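PDB 4GUZ: probable arylamine n-acetyl transferase from Mycobacterium abscessus, which probably transfers the acetyl group of acetyl coenzyme A to arylamine substrates. Local coordinates for residues A[226-231]-A[240-245]; A[233-238]-A[279-284]. All coordinates share one frame; numbering follows the deposited sequence.

Interaction 1. Residues A[226-231]-A[240-245]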
loop_
_atom_site.group_PDB
_atom_site.type_symbol
_atom_site.label_atom_id
_atom_site.label_comp_id
_atom_site.label_asym_id
_atom_site.label_seq_id
_atom_site.Cartn_x
_atom_site.Cartn_y
_atom_site.Cartn_z
ATOM N N SER A 226 -3.659 9.051 -8.144
ATOM C CA SER A 226 -3.013 9.834 -9.182
ATOM C C SER A 226 -2.558 11.149 -8.550
ATOM O O SER A 226 -3.032 11.473 -7.455
ATOM C CB SER A 226 -4.011 10.100 -10.319
ATOM O OG SER A 226 -4.486 8.904 -10.917
ATOM N N PRO A 227 -1.755 12.005 -9.235
ATOM C CA PRO A 227 -1.390 13.298 -8.624
ATOM C C PRO A 227 -2.596 14.206 -8.295
ATOM O O PRO A 227 -2.533 14.966 -7.321
ATOM C CB PRO A 227 -0.495 13.940 -9.693
ATOM C CG PRO A 227 0.092 12.779 -10.437
ATOM C CD PRO A 227 -1.079 11.824 -10.539
ATOM N N ASP A 228 -3.690 14.126 -9.070
ATOM C CA ASP A 228 -4.822 15.019 -8.839
ATOM C C ASP A 228 -6.168 14.273 -8.828
ATOM O O ASP A 228 -7.225 14.866 -9.100
ATOM C CB ASP A 228 -4.813 16.154 -9.902
ATOM C CG ASP A 228 -5.728 17.337 -9.610
ATOM O OD1 ASP A 228 -5.765 17.790 -8.449
ATOM O OD2 ASP A 228 -6.427 17.794 -10.550
ATOM N N HIS A 229 -6.142 12.989 -8.403
ATOM C CA HIS A 229 -7.359 12.183 -8.365
ATOM C C HIS A 229 -7.149 10.870 -7.658
ATOM O O HIS A 229 -6.028 10.387 -7.598
ATOM C CB HIS A 229 -7.829 11.880 -9.802
ATOM C CG HIS A 229 -9.315 11.796 -9.938
ATOM N ND1 HIS A 229 -10.110 12.929 -9.885
ATOM C CD2 HIS A 229 -10.104 10.713 -10.125
ATOM C CE1 HIS A 229 -11.353 12.501 -10.035
ATOM N NE2 HIS A 229 -11.397 11.174 -10.183
ATOM N N ALA A 230 -8.255 10.253 -7.196
ATOM C CA ALA A 230 -8.246 8.915 -6.601
ATOM C C ALA A 230 -9.591 8.240 -6.754
ATOM O O ALA A 230 -10.614 8.908 -6.890
ATOM C CB ALA A 230 -7.876 8.982 -5.126
ATOM N N TYR A 231 -9.578 6.909 -6.761
ATOM C CA TYR A 231 -10.756 6.045 -6.746
ATOM C C TYR A 231 -10.594 4.994 -5.693
ATOM O O TYR A 231 -9.508 4.412 -5.549
ATOM C CB TYR A 231 -10.986 5.305 -8.073
ATOM C CG TYR A 231 -11.349 6.162 -9.251
ATOM C CD1 TYR A 231 -12.671 6.522 -9.493
ATOM C CD2 TYR A 231 -10.391 6.520 -10.192
ATOM C CE1 TYR A 231 -13.021 7.277 -10.612
ATOM C CE2 TYR A 231 -10.728 7.271 -11.315
ATOM C CZ TYR A 231 -12.043 7.647 -11.523
ATOM O OH TYR A 231 -12.354 8.382 -12.644
ATOM N N GLU A 240 -15.290 8.458 -5.848
ATOM C CA GLU A 240 -14.415 9.190 -6.780
ATOM C C GLU A 240 -13.960 10.440 -6.059
ATOM O O GLU A 240 -14.798 11.252 -5.690
ATOM C CB GLU A 240 -15.145 9.486 -8.101
ATOM C CG GLU A 240 -14.299 10.342 -9.018
ATOM C CD GLU A 240 -14.694 10.414 -10.474
ATOM O OE1 GLU A 240 -15.742 9.842 -10.857
ATOM O OE2 GLU A 240 -13.920 11.030 -11.241
ATOM N N ILE A 241 -12.638 10.583 -5.823
ATOM C CA ILE A 241 -12.107 11.661 -4.990
ATOM C C ILE A 241 -11.328 12.697 -5.803
ATOM O O ILE A 241 -10.400 12.357 -6.535
ATOM C CB ILE A 241 -11.186 11.059 -3.884
ATOM C CG1 ILE A 241 -11.883 9.891 -3.114
ATOM C CG2 ILE A 241 -10.663 12.145 -2.920
ATOM C CD1 ILE A 241 -10.887 8.887 -2.494
ATOM N N GLN A 242 -11.670 13.963 -5.581
ATOM C CA GLN A 242 -10.997 15.115 -6.168
ATOM C C GLN A 242 -10.272 15.821 -5.028
ATOM O O GLN A 242 -10.900 16.507 -4.206
ATOM C CB GLN A 242 -11.974 16.052 -6.921
ATOM C CG GLN A 242 -11.277 17.311 -7.488
ATOM C CD GLN A 242 -10.069 16.986 -8.362
ATOM O OE1 GLN A 242 -10.153 16.212 -9.322
ATOM N NE2 GLN A 242 -8.909 17.561 -8.030
ATOM N N PRO A 243 -8.962 15.563 -4.892
ATOM C CA PRO A 243 -8.200 16.197 -3.799
ATOM C C PRO A 243 -8.361 17.712 -3.799
ATOM O O PRO A 243 -8.341 18.325 -4.872
ATOM C CB PRO A 243 -6.745 15.795 -4.093
ATOM C CG PRO A 243 -6.744 15.399 -5.531
ATOM C CD PRO A 243 -8.082 14.783 -5.782
ATOM N N GLY A 244 -8.564 18.284 -2.611
ATOM C CA GLY A 244 -8.804 19.716 -2.448
ATOM C C GLY A 244 -10.260 20.125 -2.612
ATOM O O GLY A 244 -10.624 21.268 -2.310
ATOM N N VAL A 245 -11.114 19.210 -3.076
ATOM C CA VAL A 245 -12.549 19.471 -3.291
ATOM C C VAL A 245 -13.427 18.520 -2.462
ATOM O O VAL A 245 -14.336 18.975 -1.757
ATOM C CB VAL A 245 -12.940 19.396 -4.802
ATOM C CG1 VAL A 245 -14.449 19.556 -4.991
ATOM C CG2 VAL A 245 -12.178 20.433 -5.624
#
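H229 and E240 join across two antiparallel strands of a beta hairpin, 229-234 and 237-242, within the five-stranded sheet of this arylamine N-acetyltransferase. A230 and I241 form a hydrogen-bonded pair, with I241 N 2.8 Å from A230 O and A230 N 3.1 Å from I241 O. On the face carrying Y231 and E240, the glutamate holds CG anti to its backbone nitrogen (chi1 175°) and runs on extended, which brings its carboxylate alongside the tyrosine ring, E240 CD lying 3.6 Å from Y231 CE1. H229 NE2 donates to E240 OE2 at 2.7 Å; the oxygen is met on its anti side, somewhat out of the carboxylate plane, and imidazole and carboxylate planes stand nearly perpendicular. The other ring nitrogen, ND1, makes a weak bond to Q242 OE1, while the carbonyl oxygen of I241 sits over one imidazole face. A carboxylate oxygen at NE2 and, weakly, an amide oxygen at ND1 thus restrict the turning of the ring. The buried face has A230 CB against I241 CD1, covered by W155. Q242 bends at chi2 (54°), turning its amide back toward the 226-229 turn: NE2 also reaches P243 O, and meets D228 OD1, itself bonded to S154, at 3.2 Å from above the carboxylate plane.

Interaction 2. Residues A[233-238]-A[279-284]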
loop_
_atom_site.group_PDB
_atom_site.type_symbol
_atom_site.label_atom_id
_atom_site.label_comp_id
_atom_site.label_asym_id
_atom_site.label_seq_id
_atom_site.Cartn_x
_atom_site.Cartn_y
_atom_site.Cartn_z
ATOM N N LEU A 233 -13.008 1.609 -4.443
ATOM C CA LEU A 233 -14.199 0.775 -4.472
ATOM C C LEU A 233 -14.332 0.155 -3.078
ATOM O O LEU A 233 -13.458 -0.599 -2.636
ATOM C CB LEU A 233 -14.126 -0.287 -5.582
ATOM C CG LEU A 233 -15.290 -1.277 -5.632
ATOM C CD1 LEU A 233 -16.590 -0.587 -6.068
ATOM C CD2 LEU A 233 -14.982 -2.444 -6.538
ATOM N N ASP A 234 -15.385 0.541 -2.353
ATOM C CA ASP A 234 -15.619 0.053 -1.007
ATOM C C ASP A 234 -16.784 -0.930 -1.128
ATOM O O ASP A 234 -17.949 -0.522 -1.118
ATOM C CB ASP A 234 -15.895 1.238 -0.049
ATOM C CG ASP A 234 -15.970 0.854 1.418
ATOM O OD1 ASP A 234 -15.808 -0.346 1.728
ATOM O OD2 ASP A 234 -16.195 1.762 2.265
ATOM N N HIS A 235 -16.445 -2.211 -1.379
ATOM C CA HIS A 235 -17.372 -3.326 -1.622
ATOM C C HIS A 235 -18.045 -3.069 -2.987
ATOM O O HIS A 235 -17.403 -3.323 -4.010
ATOM C CB HIS A 235 -18.368 -3.534 -0.459
ATOM C CG HIS A 235 -19.121 -4.824 -0.515
ATOM N ND1 HIS A 235 -18.467 -6.039 -0.619
ATOM C CD2 HIS A 235 -20.451 -5.052 -0.417
ATOM C CE1 HIS A 235 -19.418 -6.960 -0.612
ATOM N NE2 HIS A 235 -20.626 -6.419 -0.485
ATOM N N ARG A 236 -19.261 -2.496 -3.013
ATOM C CA ARG A 236 -19.976 -2.156 -4.257
ATOM C C ARG A 236 -20.129 -0.623 -4.420
ATOM O O ARG A 236 -20.765 -0.156 -5.364
ATOM C CB ARG A 236 -21.362 -2.834 -4.270
ATOM C CG ARG A 236 -21.323 -4.318 -4.626
ATOM C CD ARG A 236 -22.642 -5.017 -4.318
ATOM N NE ARG A 236 -23.789 -4.392 -4.983
ATOM C CZ ARG A 236 -25.039 -4.846 -4.922
ATOM N NH1 ARG A 236 -25.321 -5.948 -4.234
ATOM N NH2 ARG A 236 -26.013 -4.211 -5.560
ATOM N N GLU A 237 -19.589 0.153 -3.474
ATOM C CA GLU A 237 -19.695 1.607 -3.510
ATOM C C GLU A 237 -18.459 2.200 -4.140
ATOM O O GLU A 237 -17.362 2.021 -3.618
ATOM C CB GLU A 237 -19.883 2.171 -2.097
ATOM C CG GLU A 237 -20.432 3.588 -2.072
ATOM C CD GLU A 237 -21.897 3.766 -2.438
ATOM O OE1 GLU A 237 -22.686 2.805 -2.301
ATOM O OE2 GLU A 237 -22.279 4.916 -2.733
ATOM N N LEU A 238 -18.633 2.919 -5.239
ATOM C CA LEU A 238 -17.485 3.533 -5.904
ATOM C C LEU A 238 -17.331 4.944 -5.433
ATOM O O LEU A 238 -18.228 5.746 -5.652
ATOM C CB LEU A 238 -17.632 3.492 -7.436
ATOM C CG LEU A 238 -16.449 4.079 -8.249
ATOM C CD1 LEU A 238 -15.141 3.300 -8.015
ATOM C CD2 LEU A 238 -16.790 4.112 -9.740
ATOM N N GLU A 279 -20.989 -13.619 -6.449
ATOM C CA GLU A 279 -21.690 -14.280 -5.342
ATOM C C GLU A 279 -21.438 -13.519 -4.049
ATOM O O GLU A 279 -22.390 -13.277 -3.304
ATOM C CB GLU A 279 -21.271 -15.759 -5.201
ATOM C CG GLU A 279 -21.807 -16.657 -6.307
ATOM C CD GLU A 279 -21.438 -18.131 -6.252
ATOM O OE1 GLU A 279 -20.998 -18.613 -5.181
ATOM O OE2 GLU A 279 -21.613 -18.813 -7.287
ATOM N N ARG A 280 -20.170 -13.101 -3.801
ATOM C CA ARG A 280 -19.815 -12.287 -2.625
ATOM C C ARG A 280 -20.526 -10.921 -2.692
ATOM O O ARG A 280 -21.022 -10.432 -1.676
ATOM C CB ARG A 280 -18.289 -12.076 -2.521
ATOM C CG ARG A 280 -17.451 -13.344 -2.367
ATOM C CD ARG A 280 -17.405 -13.867 -0.935
ATOM N NE ARG A 280 -16.296 -14.805 -0.731
ATOM C CZ ARG A 280 -16.351 -16.113 -0.977
ATOM N NH1 ARG A 280 -17.465 -16.663 -1.447
ATOM N NH2 ARG A 280 -15.291 -16.877 -0.762
ATOM N N LEU A 281 -20.615 -10.343 -3.906
ATOM C CA LEU A 281 -21.256 -9.052 -4.171
ATOM C C LEU A 281 -22.799 -9.119 -4.065
ATOM O O LEU A 281 -23.399 -8.168 -3.570
ATOM C CB LEU A 281 -20.841 -8.512 -5.554
ATOM C CG LEU A 281 -19.333 -8.295 -5.792
ATOM C CD1 LEU A 281 -19.041 -8.083 -7.255
ATOM C CD2 LEU A 281 -18.762 -7.153 -4.939
ATOM N N ALA A 282 -23.433 -10.224 -4.509
ATOM C CA ALA A 282 -24.895 -10.386 -4.449
ATOM C C ALA A 282 -25.402 -10.860 -3.063
ATOM O O ALA A 282 -26.618 -10.877 -2.838
ATOM C CB ALA A 282 -25.354 -11.363 -5.520
ATOM N N GLU A 283 -24.474 -11.215 -2.143
ATOM C CA GLU A 283 -24.734 -11.727 -0.792
ATOM C C GLU A 283 -25.629 -10.823 0.050
ATOM O O GLU A 283 -25.591 -9.599 -0.096
ATOM C CB GLU A 283 -23.421 -11.954 -0.031
ATOM C CG GLU A 283 -23.084 -13.414 0.190
ATOM C CD GLU A 283 -21.905 -13.657 1.113
ATOM O OE1 GLU A 283 -21.937 -13.165 2.265
ATOM O OE2 GLU A 283 -20.966 -14.375 0.700
ATOM N N GLN A 284 -26.409 -11.461 0.960
ATOM C CA GLN A 284 -27.359 -10.871 1.916
ATOM C C GLN A 284 -28.454 -10.095 1.172
ATOM O O GLN A 284 -29.466 -9.713 1.758
ATOM C CB GLN A 284 -26.643 -9.981 2.955
ATOM C CG GLN A 284 -25.626 -10.709 3.828
ATOM C CD GLN A 284 -24.446 -9.838 4.191
ATOM O OE1 GLN A 284 -23.772 -9.255 3.329
ATOM N NE2 GLN A 284 -24.135 -9.774 5.478
#
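R236 makes the polar link to the last turn of helix 271-282, its NH1 donating to L281 O at 3.0 Å with an N-H...O angle of 149°. The carbonyl oxygen lies near the guanidinium edge, and the donor is tilted from the carbonyl plane. R236 CD also passes close to the same oxygen, 3.3 Å from L281 O, and a bend at chi3 (56°) directs NE and the guanidinium group beyond it. R236 NE is bonded to L252 O, so two backbone carbonyls from different parts of the chain fix the orientation of the guanidinium group. The arginine and H235 occupy the two central positions of a type II' turn, D234 to E237, which closes the hairpin of strands 229-234 and 237-242; its outer end is thereby fastened to the C-terminal helix. Apolar packing centres on L281, whose CD2 branch rests against the aliphatic part of the arginine, 3.8 Å from R236 CG, and crosses it obliquely. V257 of helix 254-263 touches both R236 and L281. A looser van der Waals contact belongs to H235: with CG anti to its backbone nitrogen (chi1 -167°), the ring extends to the helix and places CE1 edge-on, 4.0 Å from R280 O.

In the fold
Both contacts draw on the hairpin of strands 229-234 and 237-242 in the five-stranded antiparallel sheet, with their centres about 22 Å apart. Interaction 1 pairs the two strands at the open end of the hairpin, where 226-231 enters and 240-245 leaves; interaction 2 takes the closing turn, 233-238, to the C-terminal helix 271-282. Along the chain the order is 226-231, 233-238, 240-245 and 279-284, so interaction 2 starts between the two segments of interaction 1 and ends far beyond them. The hairpin therefore has different neighbours at its two ends: S154 and W155, at the start of strand 155-162 of the eight-stranded sheet, near interaction 1, and the C-terminal helices near interaction 2.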